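Local structure of capsular polysaccharide export system protein KpsC (Thermosulfurimonas dismutans, 6MGD) at residues 108-112 with 113-117; 124-127 with 128-132; 288-291 with 292-296. The protein probably transfers Kdo sugars in beta-2,7 linkage during synthesis of the conserved glycolipid on which Gram-negative bacterial capsules are built. All blocks are in the same frame, centred on the assembly; numbering follows the deposited sequence.

Contact 1 (108-112 with 113-117); sequences EILLA and RKFDN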
ATOM      1  N   GLU A 108      12.877   5.010   4.499  1.00 59.95           N
ATOM      2  CA  GLU A 108      13.841   5.973   5.020  1.00 64.78           C
ATOM      3  C   GLU A 108      13.180   6.958   5.975  1.00 61.59           C
ATOM      4  O   GLU A 108      13.805   7.388   6.952  1.00 65.17           O
ATOM      5  CB  GLU A 108      14.522   6.722   3.873  1.00 67.83           C
ATOM      6  CG  GLU A 108      15.228   5.835   2.849  1.00 71.72           C
ATOM      7  CD  GLU A 108      16.240   4.891   3.473  1.00 77.87           C
ATOM      8  OE1 GLU A 108      16.005   3.664   3.446  1.00 78.14           O
ATOM      9  OE2 GLU A 108      17.269   5.374   3.993  1.00 82.98           O
ATOM     10  N   ILE A 109      11.926   7.332   5.709  1.00 64.43           N
ATOM     11  CA  ILE A 109      11.196   8.206   6.626  1.00 62.40           C
ATOM     12  C   ILE A 109      11.037   7.529   7.982  1.00 62.70           C
ATOM     13  O   ILE A 109      11.315   8.121   9.032  1.00 65.43           O
ATOM     14  CB  ILE A 109       9.833   8.596   6.030  1.00 60.31           C
ATOM     15  CG1 ILE A 109      10.007   9.602   4.892  1.00 60.80           C
ATOM     16  CG2 ILE A 109       8.916   9.160   7.106  1.00 62.15           C
ATOM     17  CD1 ILE A 109       8.699  10.052   4.279  1.00 58.08           C
ATOM     18  N   LEU A 110      10.600   6.269   7.975  1.00 61.37           N
ATOM     19  CA  LEU A 110      10.352   5.559   9.224  1.00 64.58           C
ATOM     20  C   LEU A 110      11.641   5.267   9.983  1.00 72.12           C
ATOM     21  O   LEU A 110      11.625   5.199  11.218  1.00 76.47           O
ATOM     22  CB  LEU A 110       9.589   4.266   8.941  1.00 62.56           C
ATOM     23  CG  LEU A 110       8.242   4.460   8.239  1.00 57.00           C
ATOM     24  CD1 LEU A 110       7.621   3.124   7.864  1.00 55.64           C
ATOM     25  CD2 LEU A 110       7.290   5.275   9.111  1.00 55.70           C
ATOM     26  N   LEU A 111      12.760   5.093   9.275  1.00 66.95           N
ATOM     27  CA  LEU A 111      14.033   4.849   9.950  1.00 72.91           C
ATOM     28  C   LEU A 111      14.573   6.124  10.584  1.00 77.89           C
ATOM     29  O   LEU A 111      14.980   6.121  11.751  1.00 83.18           O
ATOM     30  CB  LEU A 111      15.047   4.260   8.966  1.00 73.49           C
ATOM     31  CG  LEU A 111      16.521   4.229   9.386  1.00 79.21           C
ATOM     32  CD1 LEU A 111      16.722   3.498  10.706  1.00 85.57           C
ATOM     33  CD2 LEU A 111      17.358   3.587   8.293  1.00 80.94           C
ATOM     34  N   ALA A 112      14.597   7.224   9.825  1.00 76.40           N
ATOM     35  CA  ALA A 112      15.014   8.500  10.398  1.00 80.35           C
ATOM     36  C   ALA A 112      14.079   8.933  11.518  1.00 79.79           C
ATOM     37  O   ALA A 112      14.520   9.571  12.481  1.00 84.77           O
ATOM     38  CB  ALA A 112      15.083   9.572   9.309  1.00 78.34           C
ATOM     39  N   ARG A 113      12.792   8.589  11.403  1.00 76.03           N
ATOM     40  CA  ARG A 113      11.763   8.740  12.431  1.00 76.63           C
ATOM     41  C   ARG A 113      11.859  10.038  13.227  1.00 80.94           C
ATOM     42  O   ARG A 113      11.585  10.053  14.430  1.00 84.04           O
ATOM     43  CB  ARG A 113      11.782   7.533  13.381  1.00 79.67           C
ATOM     44  CG  ARG A 113      13.086   7.306  14.137  1.00 86.38           C
ATOM     45  CD  ARG A 113      13.156   5.914  14.740  1.00 88.08           C
ATOM     46  NE  ARG A 113      12.011   5.621  15.596  1.00 86.17           N
ATOM     47  CZ  ARG A 113      12.011   4.694  16.549  1.00 89.84           C
ATOM     48  NH1 ARG A 113      13.102   3.975  16.775  1.00 95.98           N
ATOM     49  NH2 ARG A 113      10.924   4.492  17.281  1.00 88.02           N
ATOM     50  N   LYS A 114      12.232  11.135  12.570  1.00 82.43           N
ATOM     51  CA  LYS A 114      12.191  12.446  13.215  1.00 86.18           C
ATOM     52  C   LYS A 114      10.734  12.889  13.265  1.00 82.56           C
ATOM     53  O   LYS A 114      10.254  13.615  12.397  1.00 79.01           O
ATOM     54  CB  LYS A 114      13.065  13.452  12.475  1.00 87.47           C
ATOM     55  CG  LYS A 114      13.778  12.889  11.255  1.00 85.27           C
ATOM     56  CD  LYS A 114      15.106  13.593  10.984  1.00 90.26           C
ATOM     57  CE  LYS A 114      14.926  15.079  10.712  1.00 91.31           C
ATOM     58  NZ  LYS A 114      15.081  15.911  11.940  1.00 97.27           N
ATOM     59  N   PHE A 115      10.018  12.432  14.293  1.00 83.58           N
ATOM     60  CA  PHE A 115       8.592  12.709  14.455  1.00 80.49           C
ATOM     61  C   PHE A 115       8.403  13.537  15.722  1.00 84.02           C
ATOM     62  O   PHE A 115       8.430  12.998  16.833  1.00 87.57           O
ATOM     63  CB  PHE A 115       7.786  11.414  14.516  1.00 78.34           C
ATOM     64  CG  PHE A 115       7.864  10.588  13.260  1.00 75.16           C
ATOM     65  CD1 PHE A 115       8.021  11.192  12.022  1.00 72.41           C
ATOM     66  CD2 PHE A 115       7.782   9.207  13.320  1.00 75.64           C
ATOM     67  CE1 PHE A 115       8.093  10.430  10.868  1.00 69.83           C
ATOM     68  CE2 PHE A 115       7.853   8.441  12.173  1.00 72.70           C
ATOM     69  CZ  PHE A 115       8.010   9.053  10.944  1.00 69.57           C
ATOM     70  N   ASP A 116       8.202  14.842  15.558  1.00 84.63           N
ATOM     71  CA  ASP A 116       8.010  15.716  16.704  1.00 89.09           C
ATOM     72  C   ASP A 116       6.638  15.468  17.331  1.00 86.34           C
ATOM     73  O   ASP A 116       5.821  14.689  16.829  1.00 79.90           O
ATOM     74  CB  ASP A 116       8.178  17.177  16.292  1.00 91.55           C
ATOM     75  CG  ASP A 116       7.078  17.653  15.369  1.00 87.34           C
ATOM     76  OD1 ASP A 116       6.628  16.861  14.515  1.00 81.88           O
ATOM     77  OD2 ASP A 116       6.660  18.822  15.501  1.00 90.25           O
ATOM     78  N   ASN A 117       6.382  16.150  18.449  1.00 87.32           N
ATOM     79  CA  ASN A 117       5.157  15.905  19.202  1.00 86.45           C
ATOM     80  C   ASN A 117       3.912  16.308  18.420  1.00 81.08           C
ATOM     81  O   ASN A 117       2.839  15.734  18.635  1.00 79.60           O
ATOM     82  CB  ASN A 117       5.202  16.653  20.533  1.00 93.25           C
ATOM     83  CG  ASN A 117       5.399  18.143  20.354  1.00 94.76           C
ATOM     84  OD1 ASN A 117       6.002  18.585  19.376  1.00 91.47           O
ATOM     85  ND2 ASN A 117       4.892  18.928  21.297  1.00100.51           N
TER
HETATM   86  O   HOH W   1      12.044  10.649   9.768  1.00 68.64           O

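Contact 2 (124-127 with 128-132); sequences QRVI and ELLRR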
ATOM      1  N   GLN A 124      -2.605  10.394  15.737  1.00 55.99           N
ATOM      2  CA  GLN A 124      -3.622   9.847  16.627  1.00 58.39           C
ATOM      3  C   GLN A 124      -5.019  10.304  16.224  1.00 56.49           C
ATOM      4  O   GLN A 124      -5.983   9.543  16.364  1.00 55.43           O
ATOM      5  CB  GLN A 124      -3.326  10.236  18.074  1.00 65.06           C
ATOM      6  CG  GLN A 124      -4.219   9.536  19.082  1.00 70.13           C
ATOM      7  CD  GLN A 124      -4.237   8.029  18.889  1.00 69.48           C
ATOM      8  OE1 GLN A 124      -3.189   7.396  18.753  1.00 69.20           O
ATOM      9  NE2 GLN A 124      -5.431   7.450  18.868  1.00 70.27           N
ATOM     10  N   ARG A 125      -5.146  11.535  15.720  1.00 56.09           N
ATOM     11  CA  ARG A 125      -6.436  12.003  15.226  1.00 55.85           C
ATOM     12  C   ARG A 125      -6.855  11.243  13.973  1.00 50.13           C
ATOM     13  O   ARG A 125      -8.037  10.921  13.802  1.00 49.51           O
ATOM     14  CB  ARG A 125      -6.379  13.507  14.950  1.00 58.49           C
ATOM     15  CG  ARG A 125      -6.020  14.365  16.162  1.00 64.16           C
ATOM     16  CD  ARG A 125      -7.252  14.868  16.900  1.00 68.75           C
ATOM     17  NE  ARG A 125      -8.080  13.782  17.416  1.00 70.63           N
ATOM     18  CZ  ARG A 125      -7.898  13.197  18.596  1.00 75.39           C
ATOM     19  NH1 ARG A 125      -8.703  12.218  18.983  1.00 77.24           N
ATOM     20  NH2 ARG A 125      -6.911  13.590  19.390  1.00 78.49           N
ATOM     21  N   VAL A 126      -5.900  10.946  13.086  1.00 54.60           N
ATOM     22  CA  VAL A 126      -6.224  10.223  11.858  1.00 50.41           C
ATOM     23  C   VAL A 126      -6.645   8.794  12.173  1.00 51.26           C
ATOM     24  O   VAL A 126      -7.554   8.246  11.538  1.00 50.36           O
ATOM     25  CB  VAL A 126      -5.029  10.266  10.886  1.00 48.62           C
ATOM     26  CG1 VAL A 126      -5.278   9.361   9.687  1.00 45.31           C
ATOM     27  CG2 VAL A 126      -4.773  11.693  10.427  1.00 49.69           C
ATOM     28  N   ILE A 127      -5.997   8.170  13.159  1.00 50.52           N
ATOM     29  CA  ILE A 127      -6.380   6.820  13.566  1.00 51.31           C
ATOM     30  C   ILE A 127      -7.807   6.816  14.097  1.00 57.00           C
ATOM     31  O   ILE A 127      -8.633   5.982  13.705  1.00 60.47           O
ATOM     32  CB  ILE A 127      -5.385   6.271  14.605  1.00 52.50           C
ATOM     33  CG1 ILE A 127      -4.030   5.994  13.947  1.00 50.45           C
ATOM     34  CG2 ILE A 127      -5.930   5.013  15.261  1.00 53.17           C
ATOM     35  CD1 ILE A 127      -2.936   5.628  14.928  1.00 53.44           C
ATOM     36  N   GLU A 128      -8.121   7.760  14.988  1.00 54.09           N
ATOM     37  CA  GLU A 128      -9.474   7.851  15.525  1.00 57.18           C
ATOM     38  C   GLU A 128     -10.484   8.164  14.428  1.00 53.73           C
ATOM     39  O   GLU A 128     -11.593   7.616  14.418  1.00 51.82           O
ATOM     40  CB  GLU A 128      -9.528   8.908  16.629  1.00 63.76           C
ATOM     41  CG  GLU A 128     -10.053   8.388  17.955  1.00 69.13           C
ATOM     42  CD  GLU A 128     -10.165   9.473  19.005  1.00 74.36           C
ATOM     43  OE1 GLU A 128      -9.123   9.858  19.587  1.00 75.64           O
ATOM     44  OE2 GLU A 128     -11.296   9.949  19.240  1.00 76.78           O
ATOM     45  N   LEU A 129     -10.114   9.037  13.486  1.00 54.94           N
ATOM     46  CA  LEU A 129     -11.015   9.375  12.388  1.00 52.68           C
ATOM     47  C   LEU A 129     -11.334   8.154  11.533  1.00 51.20           C
ATOM     48  O   LEU A 129     -12.491   7.938  11.153  1.00 51.52           O
ATOM     49  CB  LEU A 129     -10.402  10.477  11.523  1.00 50.38           C
ATOM     50  CG  LEU A 129     -10.788  11.928  11.805  1.00 52.46           C
ATOM     51  CD1 LEU A 129     -10.065  12.848  10.837  1.00 50.58           C
ATOM     52  CD2 LEU A 129     -12.294  12.111  11.700  1.00 54.12           C
ATOM     53  N   LEU A 130     -10.316   7.346  11.216  1.00 56.22           N
ATOM     54  CA  LEU A 130     -10.524   6.196  10.341  1.00 53.03           C
ATOM     55  C   LEU A 130     -11.372   5.127  11.018  1.00 54.99           C
ATOM     56  O   LEU A 130     -12.266   4.545  10.391  1.00 55.31           O
ATOM     57  CB  LEU A 130      -9.176   5.616   9.910  1.00 50.68           C
ATOM     58  CG  LEU A 130      -8.308   6.462   8.973  1.00 50.32           C
ATOM     59  CD1 LEU A 130      -6.991   5.752   8.668  1.00 47.85           C
ATOM     60  CD2 LEU A 130      -9.055   6.781   7.690  1.00 50.80           C
ATOM     61  N   ARG A 131     -11.110   4.858  12.299  1.00 49.62           N
ATOM     62  CA  ARG A 131     -11.867   3.835  13.011  1.00 52.43           C
ATOM     63  C   ARG A 131     -13.352   4.171  13.074  1.00 55.41           C
ATOM     64  O   ARG A 131     -14.192   3.264  13.127  1.00 57.42           O
ATOM     65  CB  ARG A 131     -11.310   3.660  14.424  1.00 56.36           C
ATOM     66  CG  ARG A 131      -9.912   3.080  14.484  1.00 55.46           C
ATOM     67  CD  ARG A 131      -9.394   3.061  15.913  1.00 59.07           C
ATOM     68  NE  ARG A 131      -8.092   2.411  16.011  1.00 60.80           N
ATOM     69  CZ  ARG A 131      -7.379   2.328  17.129  1.00 66.75           C
ATOM     70  NH1 ARG A 131      -7.840   2.862  18.252  1.00 72.21           N
ATOM     71  NH2 ARG A 131      -6.203   1.715  17.124  1.00 66.61           N
ATOM     72  N   ARG A 132     -13.696   5.461  13.063  1.00 52.30           N
ATOM     73  CA  ARG A 132     -15.085   5.878  13.204  1.00 56.88           C
ATOM     74  C   ARG A 132     -15.830   5.962  11.880  1.00 55.63           C
ATOM     75  O   ARG A 132     -17.033   5.680  11.840  1.00 59.23           O
ATOM     76  CB  ARG A 132     -15.165   7.229  13.919  1.00 59.02           C
ATOM     77  CG  ARG A 132     -14.694   7.183  15.357  1.00 60.58           C
ATOM     78  CD  ARG A 132     -15.269   8.338  16.147  1.00 64.93           C
ATOM     79  NE  ARG A 132     -14.808   8.337  17.531  1.00 68.43           N
ATOM     80  CZ  ARG A 132     -15.387   9.023  18.511  1.00 73.90           C
ATOM     81  NH1 ARG A 132     -16.461   9.762  18.263  1.00 76.45           N
ATOM     82  NH2 ARG A 132     -14.896   8.965  19.740  1.00 77.47           N
TER

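Contact 3 (288-291 with 292-296); sequences ELVA and GALLL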
ATOM      1  N   GLU A 288       3.721   6.257  14.877  1.00 57.78           N
ATOM      2  CA  GLU A 288       4.880   6.457  14.013  1.00 58.33           C
ATOM      3  C   GLU A 288       4.613   5.918  12.613  1.00 52.82           C
ATOM      4  O   GLU A 288       4.946   6.567  11.615  1.00 51.09           O
ATOM      5  CB  GLU A 288       6.116   5.792  14.622  1.00 64.63           C
ATOM      6  CG  GLU A 288       6.442   6.258  16.035  1.00 70.54           C
ATOM      7  CD  GLU A 288       7.684   5.592  16.602  1.00 74.65           C
ATOM      8  OE1 GLU A 288       8.803   6.054  16.294  1.00 77.93           O
ATOM      9  OE2 GLU A 288       7.540   4.602  17.349  1.00 76.24           O
ATOM     10  N   LEU A 289       3.998   4.735  12.524  1.00 55.46           N
ATOM     11  CA  LEU A 289       3.655   4.162  11.225  1.00 52.73           C
ATOM     12  C   LEU A 289       2.686   5.066  10.470  1.00 52.84           C
ATOM     13  O   LEU A 289       2.896   5.378   9.292  1.00 56.36           O
ATOM     14  CB  LEU A 289       3.052   2.769  11.415  1.00 50.59           C
ATOM     15  CG  LEU A 289       3.305   1.669  10.375  1.00 48.14           C
ATOM     16  CD1 LEU A 289       2.127   0.699  10.324  1.00 45.89           C
ATOM     17  CD2 LEU A 289       3.613   2.221   8.988  1.00 46.09           C
ATOM     18  N   VAL A 290       1.618   5.502  11.143  1.00 53.10           N
ATOM     19  CA  VAL A 290       0.605   6.325  10.491  1.00 50.73           C
ATOM     20  C   VAL A 290       1.183   7.676  10.089  1.00 49.66           C
ATOM     21  O   VAL A 290       0.967   8.147   8.965  1.00 47.84           O
ATOM     22  CB  VAL A 290      -0.622   6.473  11.410  1.00 52.99           C
ATOM     23  CG1 VAL A 290      -1.541   7.583  10.912  1.00 52.66           C
ATOM     24  CG2 VAL A 290      -1.372   5.150  11.494  1.00 52.44           C
ATOM     25  N   ALA A 291       1.931   8.318  10.992  1.00 50.40           N
ATOM     26  CA  ALA A 291       2.530   9.610  10.672  1.00 50.28           C
ATOM     27  C   ALA A 291       3.450   9.521   9.463  1.00 49.88           C
ATOM     28  O   ALA A 291       3.551  10.479   8.689  1.00 50.04           O
ATOM     29  CB  ALA A 291       3.295  10.151  11.879  1.00 52.05           C
ATOM     30  N   GLY A 292       4.121   8.386   9.279  1.00 51.19           N
ATOM     31  CA  GLY A 292       5.009   8.212   8.147  1.00 50.38           C
ATOM     32  C   GLY A 292       4.293   7.785   6.883  1.00 49.00           C
ATOM     33  O   GLY A 292       4.488   8.382   5.820  1.00 48.51           O
ATOM     34  N   ALA A 293       3.445   6.760   6.988  1.00 48.61           N
ATOM     35  CA  ALA A 293       2.809   6.190   5.804  1.00 48.60           C
ATOM     36  C   ALA A 293       1.679   7.070   5.276  1.00 50.13           C
ATOM     37  O   ALA A 293       1.491   7.170   4.059  1.00 51.97           O
ATOM     38  CB  ALA A 293       2.285   4.789   6.114  1.00 48.17           C
ATOM     39  N   LEU A 294       0.917   7.705   6.168  1.00 48.81           N
ATOM     40  CA  LEU A 294      -0.268   8.456   5.770  1.00 47.83           C
ATOM     41  C   LEU A 294      -0.056   9.961   5.705  1.00 46.92           C
ATOM     42  O   LEU A 294      -0.661  10.620   4.852  1.00 43.15           O
ATOM     43  CB  LEU A 294      -1.428   8.167   6.730  1.00 48.94           C
ATOM     44  CG  LEU A 294      -2.108   6.809   6.568  1.00 48.95           C
ATOM     45  CD1 LEU A 294      -3.254   6.657   7.552  1.00 49.38           C
ATOM     46  CD2 LEU A 294      -2.599   6.642   5.142  1.00 47.59           C
ATOM     47  N   LEU A 295       0.782  10.526   6.572  1.00 46.42           N
ATOM     48  CA  LEU A 295       0.900  11.975   6.691  1.00 49.34           C
ATOM     49  C   LEU A 295       2.040  12.566   5.868  1.00 50.71           C
ATOM     50  O   LEU A 295       1.850  13.597   5.215  1.00 49.51           O
ATOM     51  CB  LEU A 295       1.069  12.369   8.164  1.00 52.12           C
ATOM     52  CG  LEU A 295      -0.208  12.622   8.979  1.00 55.43           C
ATOM     53  CD1 LEU A 295      -1.199  11.468   8.874  1.00 53.40           C
ATOM     54  CD2 LEU A 295       0.134  12.897  10.436  1.00 58.47           C
ATOM     55  N   LEU A 296       3.219  11.944   5.877  1.00 50.47           N
ATOM     56  CA  LEU A 296       4.388  12.485   5.189  1.00 53.18           C
ATOM     57  C   LEU A 296       4.624  11.866   3.817  1.00 51.16           C
ATOM     58  O   LEU A 296       4.987  12.580   2.878  1.00 51.36           O
ATOM     59  CB  LEU A 296       5.642  12.289   6.048  1.00 55.46           C
ATOM     60  CG  LEU A 296       5.733  13.087   7.348  1.00 57.54           C
ATOM     61  CD1 LEU A 296       6.891  12.589   8.196  1.00 58.37           C
ATOM     62  CD2 LEU A 296       5.891  14.566   7.048  1.00 60.10           C
TER

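Contact 1 (108-112 with 113-117)
Ile-109 meets Phe-115 through its CG2 branch, which lies in the ring plane at the edge, 3.9 Å from CZ, while the two side chains cross at about a right angle. Leu-110 CD2 approaches the same edge atom more loosely, 4.3 Å from Phe-115 CZ. The ring folds back toward the helix with its CG beside its own backbone N (chi1 -63°), and one of its faces lies against Arg-113 CA. This is the C-terminal end of helix 105-112: Arg-113 N donates to Ile-109 O at 2.8 Å, and Arg-113 itself leaves helical geometry with positive phi (40°). A water links the last turn to the residue that follows, donating to Ile-109 O at 2.7 Å and accepting from Lys-114 N at 2.9 Å. Ile-109 O is thus gripped by two donors. Lys-114 then centres an inverse gamma turn, closed by a weak bond from Phe-115 N to Arg-113 O. Farther out, the guanidinium of Arg-113 forms a salt bridge with Glu-288, and Phe-115 also packs on Leu-296, both of helix 286-296.

Contact 2 (124-127 with 128-132)
The guanidinium of Arg-125 receives the Glu-128 carboxylate at its edge, near its plane: NH1 lies 2.5 Å from OE1, a short salt bridge, and the two planes stand 86° apart. The Arg-131 guanidinium is met quite differently, over one face, where Ile-127 CG2 sits 3.4 Å above the plane and offset toward the rim. CG2 comes within 3.5 Å of NE of Arg-131. The straight arginine chain runs alongside Ile-127, and its NE donates to the backbone oxygen of Ile-252. Ile-127 offers CG2 because that branch is anti to its backbone N, with CG1 beside it (chi1 -70°). About two turns of alpha-helix carry the two pairs, with successive i to i+4 bonds from Glu-128 N to Gln-124 O at 3.1 Å through Arg-131 N to Ile-127 O. The carboxylate has a second, long partner in Arg-132, whose NH2 is 3.8 Å from OE2, a charge interaction alone. An alanine in place of Glu-128 would probably leave both Arg-125 and Arg-132 without their shared negative charge and set the bent Arg-125 side chain free to turn. On the inward side Val-126 and Leu-130 lie side by side, CG1 to CD1 4.1 Å, and both touch Ile-315 of helix 311-322, while Val-126 and Ile-127 also pack on helix 286-296.

Contact 3 (288-291 with 292-296)
With CG1 anti to its backbone N (chi1 166°), Val-290 sends that methyl along the helix toward Leu-294, whose CG stands beside its own backbone N (chi1 -75°); the two side chains meet at an oblique crossing, CG1 of Val-290 3.9 Å from CD1 of Leu-294. The setting is helix 286-296 of a GT-B family protein, an alpha-helix that widens into a pi-type turn over 292-296. The backbone bonds give the evidence for that change. Ala-293 N reaches Leu-289 O at 2.7 Å, nearly straight at 168°, and Leu-294 N reaches Val-290 O at 2.8 Å, both with i to i+4 spacing. The following donors step one residue further back: Leu-295 N makes a weak bond to Val-290 O, and Leu-296 N a weak one to Ala-291 O. Val-290 O is therefore shared by two N-H groups, one firm and one weak, as the ladder changes its spacing. The apolar side chains follow the same progression. Leu-289 touches Ala-293 through CD2, 4.1 Å from CB, on the flank that also meets Phe-264 and the Phe-248 region of helix 246-253. Val-290 CG1 has a second, looser neighbour in Leu-295 CD1 at 4.4 Å, so one methyl serves both leucines. Most of this surface is buried, Val-290 packing on Ile-127 and Leu-295 on Ile-119 of helix 117-132. At the start of the segment Glu-288 sets off away from the following turn, and its carboxylate pairs with Arg-113 through OE1 and accepts from Ser-285 N through OE2. At the other end, Leu-295 CB rests 3.2 Å from Ala-291 O, the carbonyl that takes the weak bond from Leu-296 N.

In the fold
Contacts 1, 2 and 3 come in that order along the chain, and helix 286-296 of contact 3 touches both of the others. Contact 1 ends helix 105-112, and contact 2 occupies the later part of helix 117-132. Their centres are about 20 Å apart and their nearest atoms about 8 Å, with no touch. Contact 3 bridges that separation, its centre about 9 Å from that of contact 1 and about 13 Å from that of contact 2. Helix 286-296 comes after the last strand of the parallel sheet, 272-273, and leads into 298-300, an edge strand of the mixed sheet. The chain thus returns to its first sheet, consistent with a GT-B architecture.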